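PDB 5G5Y: fructooligosaccharide ABC transporter substrate-binding protein FusA from Streptococcus pneumoniae, which binds short- and long-chain fructooligosaccharides, preferring tetrasaccharides and larger, and serves their import by the FusABC-MsmK ABC transporter. Local coordinates for residues Q262-Y267 with N279-L285; A199-D205 with K295-R299; L210-N214 with S417-Y422; V231-R235 with I454-D460; M153-T157 with L285-P291. All blocks are in the same frame, centred on the assembly; numbering follows the deposited sequence.

Interaction 1. Residues Q262-Y267 with N279-L285; sequences QKFGVY and NESYDVL
The ring of Tyr282 stands between Gln262 and Tyr267, and its hydroxyl reaches the backbone carbonyl of Phe264. Tyr267 meets it as an offset edge-to-face pair. The edge of Tyr267 turns toward the face of Tyr282, with the planes at 81° and the ring centroids 5.5 Å apart. The closest atoms are Tyr267 CE1 and Tyr282 CD2, at 3.7 Å. Chi1 of 76° sets the Tyr267 ring between its own backbone N and carbonyl carbon, which swings the CE1 edge in against Tyr282. The Tyr267 hydroxyl bonds to Thr276. Tyr282 OH donates to Phe264 O at 2.6 Å, in the carbonyl plane and on a lone pair. This short bond fixes the far end of the ring. The Gln262 side chain passes Tyr282 at a slant, its amide plane 75° from the ring. Gln262 OE1 is 3.5 Å from Ser281 OG, whose hydrogen bond goes to Asp144. Farther on, Val266 CG1 touches Leu285 CD2. Gln262, with positive phi, is the C-prime residue of a Schellman motif that ends helix 252-260. The contact joins a helix-to-strand turn to strand 282-284, an outermost strand of the mixed sheet in which 138-142 lies between it and 264-269.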
# COMPACT_ATOMS: atom_id res chain seq x y z
N GLN A 262 13.21 -21.31 -9.62
CA GLN A 262 14.07 -20.39 -10.36
C GLN A 262 13.96 -20.52 -11.87
O GLN A 262 14.95 -20.54 -12.59
CB GLN A 262 15.52 -20.51 -9.87
CG GLN A 262 15.64 -20.37 -8.34
CD GLN A 262 17.01 -19.96 -7.84
OE1 GLN A 262 17.94 -19.75 -8.62
NE2 GLN A 262 17.15 -19.82 -6.52
N LYS A 263 12.72 -20.59 -12.34
CA LYS A 263 12.46 -20.72 -13.79
C LYS A 263 12.38 -19.37 -14.52
O LYS A 263 12.38 -19.33 -15.77
CB LYS A 263 11.17 -21.51 -13.99
CG LYS A 263 11.26 -22.98 -13.56
CD LYS A 263 12.09 -23.80 -14.56
CE LYS A 263 12.38 -25.22 -14.08
NZ LYS A 263 11.15 -25.91 -13.58
N PHE A 264 12.34 -18.28 -13.76
CA PHE A 264 12.09 -16.96 -14.33
C PHE A 264 13.40 -16.24 -14.67
O PHE A 264 14.37 -16.29 -13.90
CB PHE A 264 11.31 -16.09 -13.35
CG PHE A 264 9.90 -16.54 -13.06
CD1 PHE A 264 9.10 -17.16 -14.00
CD2 PHE A 264 9.35 -16.24 -11.81
CE1 PHE A 264 7.80 -17.48 -13.71
CE2 PHE A 264 8.05 -16.56 -11.52
CZ PHE A 264 7.26 -17.19 -12.46
N GLY A 265 13.42 -15.58 -15.83
CA GLY A 265 14.51 -14.71 -16.18
C GLY A 265 14.33 -13.33 -15.55
O GLY A 265 15.23 -12.83 -14.86
N VAL A 266 13.19 -12.72 -15.85
CA VAL A 266 12.79 -11.41 -15.32
C VAL A 266 11.39 -11.62 -14.83
O VAL A 266 10.57 -12.21 -15.53
CB VAL A 266 12.86 -10.29 -16.38
CG1 VAL A 266 12.22 -8.98 -15.88
CG2 VAL A 266 14.30 -10.06 -16.84
N TYR A 267 11.09 -11.17 -13.61
CA TYR A 267 9.73 -11.24 -13.09
C TYR A 267 9.47 -10.05 -12.16
O TYR A 267 10.38 -9.30 -11.85
CB TYR A 267 9.43 -12.59 -12.38
CG TYR A 267 10.04 -12.71 -11.00
CD1 TYR A 267 11.41 -12.96 -10.82
CD2 TYR A 267 9.28 -12.49 -9.88
CE1 TYR A 267 11.97 -13.06 -9.54
CE2 TYR A 267 9.82 -12.55 -8.60
CZ TYR A 267 11.15 -12.83 -8.42
OH TYR A 267 11.62 -12.89 -7.12
N ASN A 279 18.14 -15.31 -1.57
CA ASN A 279 19.39 -15.71 -2.20
C ASN A 279 19.87 -14.60 -3.14
O ASN A 279 19.15 -13.62 -3.41
CB ASN A 279 19.20 -17.02 -2.96
CG ASN A 279 18.07 -16.92 -3.98
OD1 ASN A 279 18.14 -16.11 -4.89
ND2 ASN A 279 17.02 -17.71 -3.80
N GLU A 280 21.07 -14.78 -3.68
CA GLU A 280 21.69 -13.81 -4.53
C GLU A 280 21.54 -14.14 -6.03
O GLU A 280 22.08 -13.43 -6.85
CB GLU A 280 23.17 -13.68 -4.15
CG GLU A 280 23.42 -13.40 -2.66
CD GLU A 280 22.71 -12.15 -2.12
OE1 GLU A 280 22.62 -11.14 -2.85
OE2 GLU A 280 22.25 -12.19 -0.95
N SER A 281 20.79 -15.17 -6.38
CA SER A 281 20.57 -15.49 -7.80
C SER A 281 19.77 -14.40 -8.54
O SER A 281 19.96 -14.24 -9.74
CB SER A 281 19.84 -16.83 -7.96
OG SER A 281 20.56 -17.86 -7.31
N TYR A 282 18.90 -13.68 -7.80
CA TYR A 282 18.07 -12.58 -8.35
C TYR A 282 18.42 -11.24 -7.70
O TYR A 282 18.75 -11.17 -6.49
CB TYR A 282 16.59 -12.89 -8.13
CG TYR A 282 16.10 -13.99 -9.01
CD1 TYR A 282 16.20 -15.32 -8.61
CD2 TYR A 282 15.55 -13.71 -10.27
CE1 TYR A 282 15.77 -16.34 -9.44
CE2 TYR A 282 15.09 -14.73 -11.09
CZ TYR A 282 15.21 -16.05 -10.68
OH TYR A 282 14.78 -17.08 -11.50
N ASP A 283 18.37 -10.19 -8.52
CA ASP A 283 18.59 -8.84 -8.03
C ASP A 283 17.68 -7.88 -8.80
O ASP A 283 17.00 -8.29 -9.74
CB ASP A 283 20.05 -8.44 -8.25
CG ASP A 283 20.57 -7.47 -7.19
OD1 ASP A 283 19.77 -6.84 -6.46
OD2 ASP A 283 21.79 -7.33 -7.09
N VAL A 284 17.70 -6.61 -8.40
CA VAL A 284 16.89 -5.55 -9.00
C VAL A 284 17.32 -5.30 -10.45
O VAL A 284 18.51 -5.16 -10.75
CB VAL A 284 16.99 -4.22 -8.23
CG1 VAL A 284 16.03 -3.21 -8.83
CG2 VAL A 284 16.71 -4.40 -6.74
N LEU A 285 16.34 -5.30 -11.34
CA LEU A 285 16.58 -4.89 -12.72
C LEU A 285 16.65 -3.36 -12.67
O LEU A 285 15.64 -2.73 -12.32
CB LEU A 285 15.42 -5.34 -13.61
CG LEU A 285 15.53 -4.97 -15.10
CD1 LEU A 285 16.68 -5.73 -15.74
CD2 LEU A 285 14.26 -5.25 -15.86

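Interaction 2. Residues A199-D205 with K295-R299; sequences AAFGIGD and KHVAR
Ala199 and Ala298 supply the apolar part of the contact, with His296 beside them. The two methyl groups, Ala199 CB and Ala298 CB, are 4.5 Å apart. Ala199 CB also lies close to the backbone of the other segment, 3.1 Å from His296 O. Ala298 CB points at the turn and sits 3.3 Å from Ile203 O. Asp205 O approaches the same methyl group from farther along the turn. The small side chains are consistent with the close approach of the backbones here, where the CA atoms of Ala199 and His296 are only 5.2 Å apart.

The polar part runs through His296. Its CG is trans to the backbone N (chi1 -172°), which directs the imidazole to the turn at Ile203. Ile203 O lies at the ring edge, in its plane, and 3.6 Å from His296 CD2. A water in the same plane joins the two segments. It donates to Ile203 O at 2.8 Å and is hydrogen-bonded to His296 NE2 at 3.0 Å. No direct hydrogen bond crosses between the segments.

Bonds within 199-205 shape the turn. Gly202 N binds Ala199 O, and Gly204 N binds Gly202 O at 2.7 Å. Gly202, Ile203 and Gly204 all have positive phi. Asp205 faces away, and its carboxylate bonds to Thr221 and His209. The Ile203 side chain lies near Asp219 and Asn224, two ligands of the second calcium. The arrangement is a classic gamma turn centred on Ile203 and flanked by glycines. It follows the 3-10 segment and packs on an extended loop beside that calcium site.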
# COMPACT_ATOMS: atom_id res chain seq x y z
N ALA A 199 7.12 3.22 -17.93
CA ALA A 199 7.80 4.48 -17.71
C ALA A 199 9.08 4.64 -18.55
O ALA A 199 9.50 5.77 -18.82
CB ALA A 199 8.09 4.69 -16.22
N ALA A 200 9.63 3.52 -19.02
CA ALA A 200 10.69 3.59 -20.03
C ALA A 200 10.27 4.32 -21.29
O ALA A 200 11.15 4.82 -22.00
CB ALA A 200 11.25 2.21 -20.35
N PHE A 201 8.95 4.44 -21.53
CA PHE A 201 8.42 5.08 -22.73
C PHE A 201 7.92 6.46 -22.46
O PHE A 201 7.30 7.11 -23.31
CB PHE A 201 7.36 4.16 -23.37
CG PHE A 201 7.92 2.83 -23.76
CD1 PHE A 201 8.55 2.68 -24.99
CD2 PHE A 201 7.96 1.78 -22.85
CE1 PHE A 201 9.17 1.47 -25.30
CE2 PHE A 201 8.59 0.58 -23.15
CZ PHE A 201 9.16 0.42 -24.41
N GLY A 202 8.20 6.96 -21.25
CA GLY A 202 7.69 8.22 -20.82
C GLY A 202 6.42 8.05 -20.02
O GLY A 202 5.54 7.26 -20.40
N ILE A 203 6.34 8.78 -18.90
CA ILE A 203 5.13 8.89 -18.06
C ILE A 203 4.80 7.63 -17.26
O ILE A 203 4.71 7.67 -16.01
CB ILE A 203 3.89 9.35 -18.87
CG1 ILE A 203 4.22 10.68 -19.54
CG2 ILE A 203 2.71 9.53 -17.93
CD1 ILE A 203 3.14 11.27 -20.41
N GLY A 204 4.56 6.54 -17.97
CA GLY A 204 4.36 5.26 -17.33
C GLY A 204 2.94 5.05 -16.85
O GLY A 204 2.00 5.63 -17.39
N ASP A 205 2.80 4.21 -15.84
CA ASP A 205 1.50 3.69 -15.42
C ASP A 205 1.51 3.27 -13.94
O ASP A 205 2.56 3.01 -13.36
CB ASP A 205 1.12 2.50 -16.31
CG ASP A 205 -0.36 2.10 -16.20
OD1 ASP A 205 -1.21 2.99 -15.90
OD2 ASP A 205 -0.66 0.87 -16.43
N LYS A 295 15.08 7.79 -19.05
CA LYS A 295 14.67 6.91 -17.96
C LYS A 295 13.66 7.63 -17.07
O LYS A 295 13.75 8.87 -16.86
CB LYS A 295 15.85 6.53 -17.09
CG LYS A 295 16.87 5.64 -17.77
CD LYS A 295 18.03 5.47 -16.84
CE LYS A 295 19.21 4.79 -17.47
NZ LYS A 295 20.19 4.45 -16.40
N HIS A 296 12.71 6.87 -16.57
CA HIS A 296 11.64 7.43 -15.72
C HIS A 296 11.07 6.32 -14.87
O HIS A 296 11.02 5.16 -15.28
CB HIS A 296 10.52 8.06 -16.58
CG HIS A 296 9.50 8.81 -15.79
ND1 HIS A 296 9.82 9.95 -15.09
CD2 HIS A 296 8.18 8.58 -15.55
CE1 HIS A 296 8.74 10.43 -14.50
NE2 HIS A 296 7.74 9.60 -14.74
N VAL A 297 10.66 6.67 -13.65
CA VAL A 297 9.82 5.85 -12.80
C VAL A 297 8.55 6.62 -12.47
O VAL A 297 8.62 7.75 -11.94
CB VAL A 297 10.55 5.48 -11.50
CG1 VAL A 297 9.66 4.68 -10.57
CG2 VAL A 297 11.80 4.67 -11.82
N ALA A 298 7.41 5.99 -12.74
CA ALA A 298 6.11 6.56 -12.40
C ALA A 298 5.88 6.25 -10.92
O ALA A 298 6.15 5.13 -10.43
CB ALA A 298 5.03 5.95 -13.22
N ARG A 299 5.45 7.26 -10.18
CA ARG A 299 5.11 7.04 -8.78
C ARG A 299 3.73 6.42 -8.68
O ARG A 299 2.79 6.82 -9.41
CB ARG A 299 5.13 8.35 -8.04
CG ARG A 299 6.49 8.93 -7.98
CD ARG A 299 6.48 10.32 -7.37
NE ARG A 299 6.12 10.27 -5.97
CZ ARG A 299 6.02 11.33 -5.17
NH1 ARG A 299 6.22 12.59 -5.57
NH2 ARG A 299 5.70 11.11 -3.89
O HOH W 1 4.78 9.78 -14.19

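Interaction 3. Residues L210-N214 with S417-Y422; sequences LVVGN and SNVNNY
The ring of Tyr422 carries Leu210 on one face and has Val212 at its edge. Leu210 CD2 sits over that face in a CH-pi contact, 4.1 Å from the centroid and offset toward the rim. Val212 CG2 lies near the ring plane and packs on Tyr422 CB. Val212 CG2 also rests 3.5 Å from Asn421 O. The Tyr422 hydroxyl bonds to Lys482 O.

Two asparagine amides make the direct polar bonds. Asn214 uses both ends of its amide on the backbone opposite. Asn214 ND2 donates to Ser417 O at 2.9 Å with a nearly straight bond (178°), and the acceptor lies in the amide plane. Asn214 OD1 accepts from Val419 N at 2.8 Å, also almost straight (169°). With CG beside its own backbone N (chi1 -70°), the amide reaches over to the 417-419 backbone. Asn418 answers in the other direction. Asn418 ND2 donates to Val212 O at 2.9 Å, from above the carbonyl plane.

Waters fill in the polar links between the backbones. One accepts from Val212 N and donates to Asn420 O. Another accepts from Asn420 N at 3.0 Å and lies within hydrogen-bonding distance of Val212 O and Asn214 OD1. A third accepts from Asn420 ND2 and makes a weak bond to Gly213 O.

The chemistry is thus divided. Apolar groups join strand 210-212 to Tyr422 at the buried end. At the more exposed end, side-chain amides and waters take the place of direct backbone pairing. Two bonds to one amide fix the rotation of Asn214.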
# COMPACT_ATOMS: atom_id res chain seq x y z
N LEU A 210 -3.28 6.79 -12.90
CA LEU A 210 -3.35 8.22 -12.64
C LEU A 210 -2.06 8.73 -12.02
O LEU A 210 -1.67 8.30 -10.93
CB LEU A 210 -4.52 8.52 -11.72
CG LEU A 210 -5.00 9.95 -11.70
CD1 LEU A 210 -5.83 10.26 -12.94
CD2 LEU A 210 -5.87 10.16 -10.45
N VAL A 211 -1.41 9.66 -12.73
CA VAL A 211 -0.26 10.41 -12.19
C VAL A 211 -0.57 11.90 -12.12
O VAL A 211 -1.61 12.34 -12.62
CB VAL A 211 1.04 10.14 -13.01
CG1 VAL A 211 1.41 8.67 -12.90
CG2 VAL A 211 0.90 10.56 -14.46
N VAL A 212 0.32 12.68 -11.51
CA VAL A 212 0.16 14.14 -11.40
C VAL A 212 1.38 14.75 -12.03
O VAL A 212 2.47 14.53 -11.56
CB VAL A 212 0.06 14.65 -9.95
CG1 VAL A 212 -0.19 16.16 -9.93
CG2 VAL A 212 -1.05 13.93 -9.21
N GLY A 213 1.18 15.50 -13.12
CA GLY A 213 2.26 16.15 -13.85
C GLY A 213 2.81 17.34 -13.11
O GLY A 213 2.14 17.92 -12.24
N ASN A 214 4.05 17.70 -13.42
CA ASN A 214 4.66 18.85 -12.75
C ASN A 214 4.00 20.23 -13.12
O ASN A 214 4.32 21.27 -12.51
CB ASN A 214 6.18 18.86 -12.97
CG ASN A 214 6.86 17.74 -12.22
OD1 ASN A 214 6.30 17.20 -11.26
ND2 ASN A 214 8.05 17.37 -12.66
N SER A 417 10.64 11.81 -11.44
CA SER A 417 10.69 13.21 -11.73
C SER A 417 9.44 13.98 -11.33
O SER A 417 9.45 15.20 -11.41
CB SER A 417 10.96 13.39 -13.25
OG SER A 417 12.27 12.85 -13.53
N ASN A 418 8.38 13.30 -10.94
CA ASN A 418 7.12 13.96 -10.57
C ASN A 418 7.18 14.43 -9.12
O ASN A 418 7.36 13.62 -8.21
CB ASN A 418 5.94 13.04 -10.81
CG ASN A 418 5.75 12.75 -12.31
OD1 ASN A 418 6.71 12.41 -13.02
ND2 ASN A 418 4.53 12.97 -12.82
N VAL A 419 7.01 15.73 -8.93
CA VAL A 419 7.03 16.35 -7.59
C VAL A 419 5.99 15.68 -6.68
O VAL A 419 6.24 15.35 -5.48
CB VAL A 419 6.76 17.88 -7.66
CG1 VAL A 419 6.64 18.49 -6.26
CG2 VAL A 419 7.80 18.66 -8.45
N ASN A 420 4.81 15.45 -7.26
CA ASN A 420 3.67 14.95 -6.54
C ASN A 420 3.15 13.65 -7.08
O ASN A 420 3.31 13.33 -8.25
CB ASN A 420 2.54 15.99 -6.54
CG ASN A 420 2.86 17.17 -5.62
OD1 ASN A 420 3.11 16.99 -4.43
ND2 ASN A 420 2.95 18.32 -6.17
N ASN A 421 2.48 12.93 -6.19
CA ASN A 421 1.54 11.84 -6.59
C ASN A 421 0.11 12.30 -6.23
O ASN A 421 -0.10 13.46 -5.89
CB ASN A 421 1.94 10.48 -5.99
CG ASN A 421 1.86 10.44 -4.48
OD1 ASN A 421 1.49 11.43 -3.86
ND2 ASN A 421 2.17 9.29 -3.88
N TYR A 422 -0.87 11.41 -6.41
CA TYR A 422 -2.29 11.78 -6.21
C TYR A 422 -2.66 11.52 -4.75
O TYR A 422 -2.50 10.38 -4.27
CB TYR A 422 -3.24 10.97 -7.13
CG TYR A 422 -4.62 11.61 -7.09
CD1 TYR A 422 -4.89 12.72 -7.86
CD2 TYR A 422 -5.60 11.18 -6.20
CE1 TYR A 422 -6.13 13.36 -7.78
CE2 TYR A 422 -6.84 11.83 -6.10
CZ TYR A 422 -7.09 12.92 -6.88
OH TYR A 422 -8.33 13.54 -6.80
O HOH W 2 2.72 11.31 -10.16
O HOH W 3 3.95 16.29 -9.99
O HOH W 4 2.77 18.51 -8.96

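Interaction 4. Residues V231-R235 with I454-D460; sequences VKFIR and IVNGNID
Ile454 and Ile459 form the apolar centre together with Val231 and Ile234. Ile454 CD1 meets Ile234 CG2 at 3.6 Å. Ile459 CD1 touches Val231 CG1 at 3.8 Å, reached by a side chain that is extended at both torsions (chi1 -168°, chi2 170°). The other branch of Ile459, CG2, lies 3.6 Å from Lys232 CG, so the aliphatic part of the lysine covers it. Trp453 also touches both Val231 and Ile459. Two consecutive helices, 429-455 and 459-472, are joined by a short turn that packs on helix 225-239. Gly457 and Asn458, both with positive phi, make the turn, and Gly457 CA lies over one face of the Arg235 guanidinium. Asn456 O is over that same face. At the guanidinium edge, NH1 of Arg235 donates to Ile454 O at 3.0 Å, and the acceptor lies in the guanidinium plane. A weak second bond runs from Arg235 NH1 to Val455 O. Arg235 NH2 donates to a water, and NE forms a salt bridge with Glu239, which would help hold the group in place. On the far side of Ile459, the bent Lys232 chain brings NZ 2.9 Å from Asp460 OD1 in a salt bridge, on the syn lone pair of that oxygen.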
# COMPACT_ATOMS: atom_id res chain seq x y z
N VAL A 231 2.69 -0.93 -24.41
CA VAL A 231 1.96 -2.12 -24.80
C VAL A 231 2.62 -2.77 -26.02
O VAL A 231 2.79 -3.99 -26.04
CB VAL A 231 0.45 -1.83 -25.06
CG1 VAL A 231 -0.24 -3.10 -25.53
CG2 VAL A 231 -0.23 -1.33 -23.81
N LYS A 232 3.04 -1.96 -26.98
CA LYS A 232 3.68 -2.47 -28.19
C LYS A 232 4.99 -3.17 -27.83
O LYS A 232 5.34 -4.17 -28.44
CB LYS A 232 3.92 -1.37 -29.19
CG LYS A 232 2.61 -0.90 -29.81
CD LYS A 232 2.83 0.27 -30.73
CE LYS A 232 3.46 -0.20 -32.02
NZ LYS A 232 3.13 0.73 -33.13
N PHE A 233 5.65 -2.70 -26.77
CA PHE A 233 6.88 -3.36 -26.30
C PHE A 233 6.60 -4.75 -25.72
O PHE A 233 7.25 -5.74 -26.09
CB PHE A 233 7.63 -2.48 -25.26
CG PHE A 233 8.83 -3.16 -24.67
CD1 PHE A 233 10.00 -3.29 -25.42
CD2 PHE A 233 8.81 -3.64 -23.38
CE1 PHE A 233 11.11 -3.94 -24.90
CE2 PHE A 233 9.94 -4.29 -22.84
CZ PHE A 233 11.08 -4.42 -23.59
N ILE A 234 5.59 -4.86 -24.85
CA ILE A 234 5.25 -6.15 -24.27
C ILE A 234 4.77 -7.10 -25.41
O ILE A 234 5.13 -8.30 -25.41
CB ILE A 234 4.20 -6.03 -23.15
CG1 ILE A 234 4.69 -5.07 -22.02
CG2 ILE A 234 3.90 -7.41 -22.55
CD1 ILE A 234 6.00 -5.43 -21.37
N ARG A 235 4.01 -6.57 -26.37
CA ARG A 235 3.65 -7.35 -27.59
C ARG A 235 4.88 -7.93 -28.35
O ARG A 235 4.86 -9.07 -28.79
CB ARG A 235 2.78 -6.53 -28.51
CG ARG A 235 2.51 -7.17 -29.87
CD ARG A 235 1.75 -8.47 -29.78
NE ARG A 235 1.59 -9.08 -31.11
CZ ARG A 235 1.02 -10.26 -31.35
NH1 ARG A 235 0.52 -10.99 -30.38
NH2 ARG A 235 0.97 -10.72 -32.60
N ILE A 454 -1.57 -7.67 -26.34
CA ILE A 454 -0.33 -8.42 -26.16
C ILE A 454 -0.43 -9.83 -26.76
O ILE A 454 0.51 -10.28 -27.45
CB ILE A 454 0.06 -8.49 -24.67
CG1 ILE A 454 0.46 -7.08 -24.20
CG2 ILE A 454 1.21 -9.50 -24.46
CD1 ILE A 454 0.38 -6.90 -22.69
N VAL A 455 -1.52 -10.53 -26.47
CA VAL A 455 -1.66 -11.93 -26.87
C VAL A 455 -2.11 -12.03 -28.32
O VAL A 455 -1.67 -12.94 -29.01
CB VAL A 455 -2.59 -12.71 -25.96
CG1 VAL A 455 -2.76 -14.14 -26.45
CG2 VAL A 455 -2.04 -12.73 -24.53
N ASN A 456 -2.98 -11.13 -28.78
CA ASN A 456 -3.48 -11.16 -30.16
C ASN A 456 -2.81 -10.10 -31.05
O ASN A 456 -2.50 -10.35 -32.21
CB ASN A 456 -5.00 -10.99 -30.20
CG ASN A 456 -5.55 -10.98 -31.63
OD1 ASN A 456 -5.54 -11.99 -32.28
ND2 ASN A 456 -5.96 -9.82 -32.11
N GLY A 457 -2.61 -8.91 -30.52
CA GLY A 457 -2.05 -7.81 -31.28
C GLY A 457 -3.10 -6.78 -31.65
O GLY A 457 -4.13 -6.63 -30.96
N ASN A 458 -2.81 -6.03 -32.72
CA ASN A 458 -3.75 -5.07 -33.38
C ASN A 458 -3.97 -3.72 -32.66
O ASN A 458 -4.93 -3.02 -32.97
CB ASN A 458 -5.11 -5.72 -33.71
CG ASN A 458 -5.86 -5.01 -34.86
OD1 ASN A 458 -5.26 -4.53 -35.81
ND2 ASN A 458 -7.19 -4.96 -34.78
N ILE A 459 -3.11 -3.34 -31.74
CA ILE A 459 -3.29 -2.05 -31.02
C ILE A 459 -3.35 -0.83 -31.96
O ILE A 459 -4.18 0.06 -31.75
CB ILE A 459 -2.25 -1.81 -29.90
CG1 ILE A 459 -2.69 -0.62 -29.02
CG2 ILE A 459 -0.83 -1.64 -30.44
CD1 ILE A 459 -1.83 -0.50 -27.77
N ASP A 460 -2.51 -0.78 -32.99
CA ASP A 460 -2.48 0.42 -33.86
C ASP A 460 -3.87 0.75 -34.41
O ASP A 460 -4.28 1.90 -34.37
CB ASP A 460 -1.47 0.32 -35.02
CG ASP A 460 -0.02 0.39 -34.56
OD1 ASP A 460 0.27 0.90 -33.46
OD2 ASP A 460 0.85 -0.10 -35.32
O HOH W 5 -0.26 -13.26 -32.08

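Interaction 5. Residues M153-T157 with L285-P291; sequences MPKTT and LPVLAGP
Segments 153-157 and 285-291 run in roughly the same direction and are bridged once, at Thr156 and Ala289, where Ala289 N donates to Lys155 O at 3.0 Å and Thr157 N donates to Ala289 O at 2.9 Å, so that Ala289 bonds to the residues flanking Thr156.

Of the side chains, Met153 reaches the CD corner of the Pro286 ring. Met153 CG comes 3.5 Å from Pro286 CD, a close-packed pair of carbons. The Met153 chain bends at chi2 (72°) and again at chi3, which puts Met153 SD 3.6 Å from Pro286 CD and 4.2 Å from Leu285 CD1. Pro154 CG touches the same methyl group of Leu285 at about a right angle. Leu288 packs next to the bridge. Leu288 CD2 lies 3.4 Å from Pro154 O, and its CB rests against Thr156 and Thr157. At the far end Thr157 OG1 packs on Pro291 CD at 3.6 Å. A water donates to Lys155 O and to Val287 O and extends the link beyond the bridge.

Thr156 is the N-cap of helix 157-169, and its OG1 accepts from Asp159 N. The bridge therefore lies where that helix begins. Leu288 reaches Leu160 of the helix, while Met153, Pro154 and Leu285 pack on Ile141. The contact holds the loop leaving edge strand 282-284 against the start of helix 157-169 and against strand 138-142 of the same sheet.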
# COMPACT_ATOMS: atom_id res chain seq x y z
N MET A 153 24.27 -6.55 -17.51
CA MET A 153 22.92 -6.12 -17.12
C MET A 153 22.36 -5.17 -18.19
O MET A 153 23.04 -4.23 -18.58
CB MET A 153 22.99 -5.39 -15.74
CG MET A 153 21.64 -4.92 -15.24
SD MET A 153 20.69 -6.34 -14.71
CE MET A 153 21.41 -6.66 -13.09
N PRO A 154 21.13 -5.40 -18.67
CA PRO A 154 20.59 -4.48 -19.69
C PRO A 154 20.46 -3.06 -19.19
O PRO A 154 20.13 -2.85 -18.03
CB PRO A 154 19.21 -5.02 -19.99
CG PRO A 154 18.99 -6.19 -19.11
CD PRO A 154 20.23 -6.53 -18.39
N LYS A 155 20.73 -2.11 -20.08
CA LYS A 155 20.57 -0.70 -19.81
C LYS A 155 19.37 -0.08 -20.52
O LYS A 155 18.93 0.99 -20.13
CB LYS A 155 21.82 0.06 -20.27
CG LYS A 155 23.11 -0.30 -19.56
CD LYS A 155 24.22 0.65 -20.01
CE LYS A 155 25.60 0.17 -19.61
NZ LYS A 155 26.17 -0.73 -20.66
N THR A 156 18.90 -0.69 -21.61
CA THR A 156 17.84 -0.19 -22.44
C THR A 156 16.79 -1.28 -22.64
O THR A 156 17.06 -2.47 -22.44
CB THR A 156 18.34 0.23 -23.84
OG1 THR A 156 18.63 -0.95 -24.63
CG2 THR A 156 19.59 1.13 -23.74
N THR A 157 15.61 -0.87 -23.08
CA THR A 157 14.57 -1.82 -23.42
C THR A 157 15.00 -2.78 -24.56
O THR A 157 14.64 -3.96 -24.53
CB THR A 157 13.23 -1.12 -23.74
OG1 THR A 157 13.40 -0.12 -24.75
CG2 THR A 157 12.71 -0.47 -22.45
N LEU A 285 16.34 -5.30 -11.34
CA LEU A 285 16.58 -4.89 -12.72
C LEU A 285 16.65 -3.36 -12.67
O LEU A 285 15.64 -2.73 -12.32
CB LEU A 285 15.42 -5.34 -13.61
CG LEU A 285 15.53 -4.97 -15.10
CD1 LEU A 285 16.68 -5.73 -15.74
CD2 LEU A 285 14.26 -5.25 -15.86
N PRO A 286 17.80 -2.77 -13.01
CA PRO A 286 17.81 -1.31 -12.99
C PRO A 286 16.84 -0.66 -13.97
O PRO A 286 16.41 -1.29 -14.95
CB PRO A 286 19.25 -0.95 -13.39
CG PRO A 286 20.02 -2.24 -13.31
CD PRO A 286 19.06 -3.34 -13.52
N VAL A 287 16.55 0.60 -13.73
CA VAL A 287 15.64 1.36 -14.58
C VAL A 287 16.23 1.39 -16.01
O VAL A 287 17.43 1.71 -16.19
CB VAL A 287 15.42 2.77 -14.02
CG1 VAL A 287 14.67 3.66 -15.02
CG2 VAL A 287 14.69 2.64 -12.70
N LEU A 288 15.41 1.03 -16.98
CA LEU A 288 15.85 0.94 -18.39
C LEU A 288 15.50 2.19 -19.18
O LEU A 288 14.42 2.76 -19.02
CB LEU A 288 15.16 -0.23 -19.05
CG LEU A 288 15.37 -1.56 -18.33
CD1 LEU A 288 14.61 -2.67 -19.04
CD2 LEU A 288 16.84 -1.94 -18.30
N ALA A 289 16.39 2.60 -20.06
CA ALA A 289 16.07 3.68 -20.97
C ALA A 289 15.27 3.10 -22.10
O ALA A 289 15.57 2.00 -22.60
CB ALA A 289 17.34 4.34 -21.48
N GLY A 290 14.22 3.81 -22.50
CA GLY A 290 13.42 3.40 -23.63
C GLY A 290 14.06 3.86 -24.93
O GLY A 290 15.19 4.39 -24.93
N PRO A 291 13.33 3.71 -26.04
CA PRO A 291 13.84 4.16 -27.37
C PRO A 291 14.30 5.62 -27.42
O PRO A 291 15.24 5.94 -28.16
CB PRO A 291 12.64 3.93 -28.30
CG PRO A 291 11.96 2.74 -27.68
CD PRO A 291 12.08 2.95 -26.18
O HOH W 6 19.94 1.13 -17.42

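In the fold
From the N terminus, residues 153-157 come first, before helix 157-169; interaction 5 closes their loop at 285-291. Interaction 1 is nested inside that loop, and also inside those closed by interactions 2, 3 and 4. Leu285 belongs to both 1 and 5. Residues 199-205 return to 295-299 in interaction 2. Longer loops run from 210-214 to 417-422 and from 231-235 to 454-460. Interactions 2, 3, 4 and 5 all cross one another. Interactions 2 and 3 meet through Arg299 and Asn418. Phe201 and Phe233 join 2 to 4, and Phe233 meets Thr157 of 5. Together they tie the mixed sheet containing strands 138-142, 264-269 and 282-284 to the calcium-site loops and the C-terminal helices.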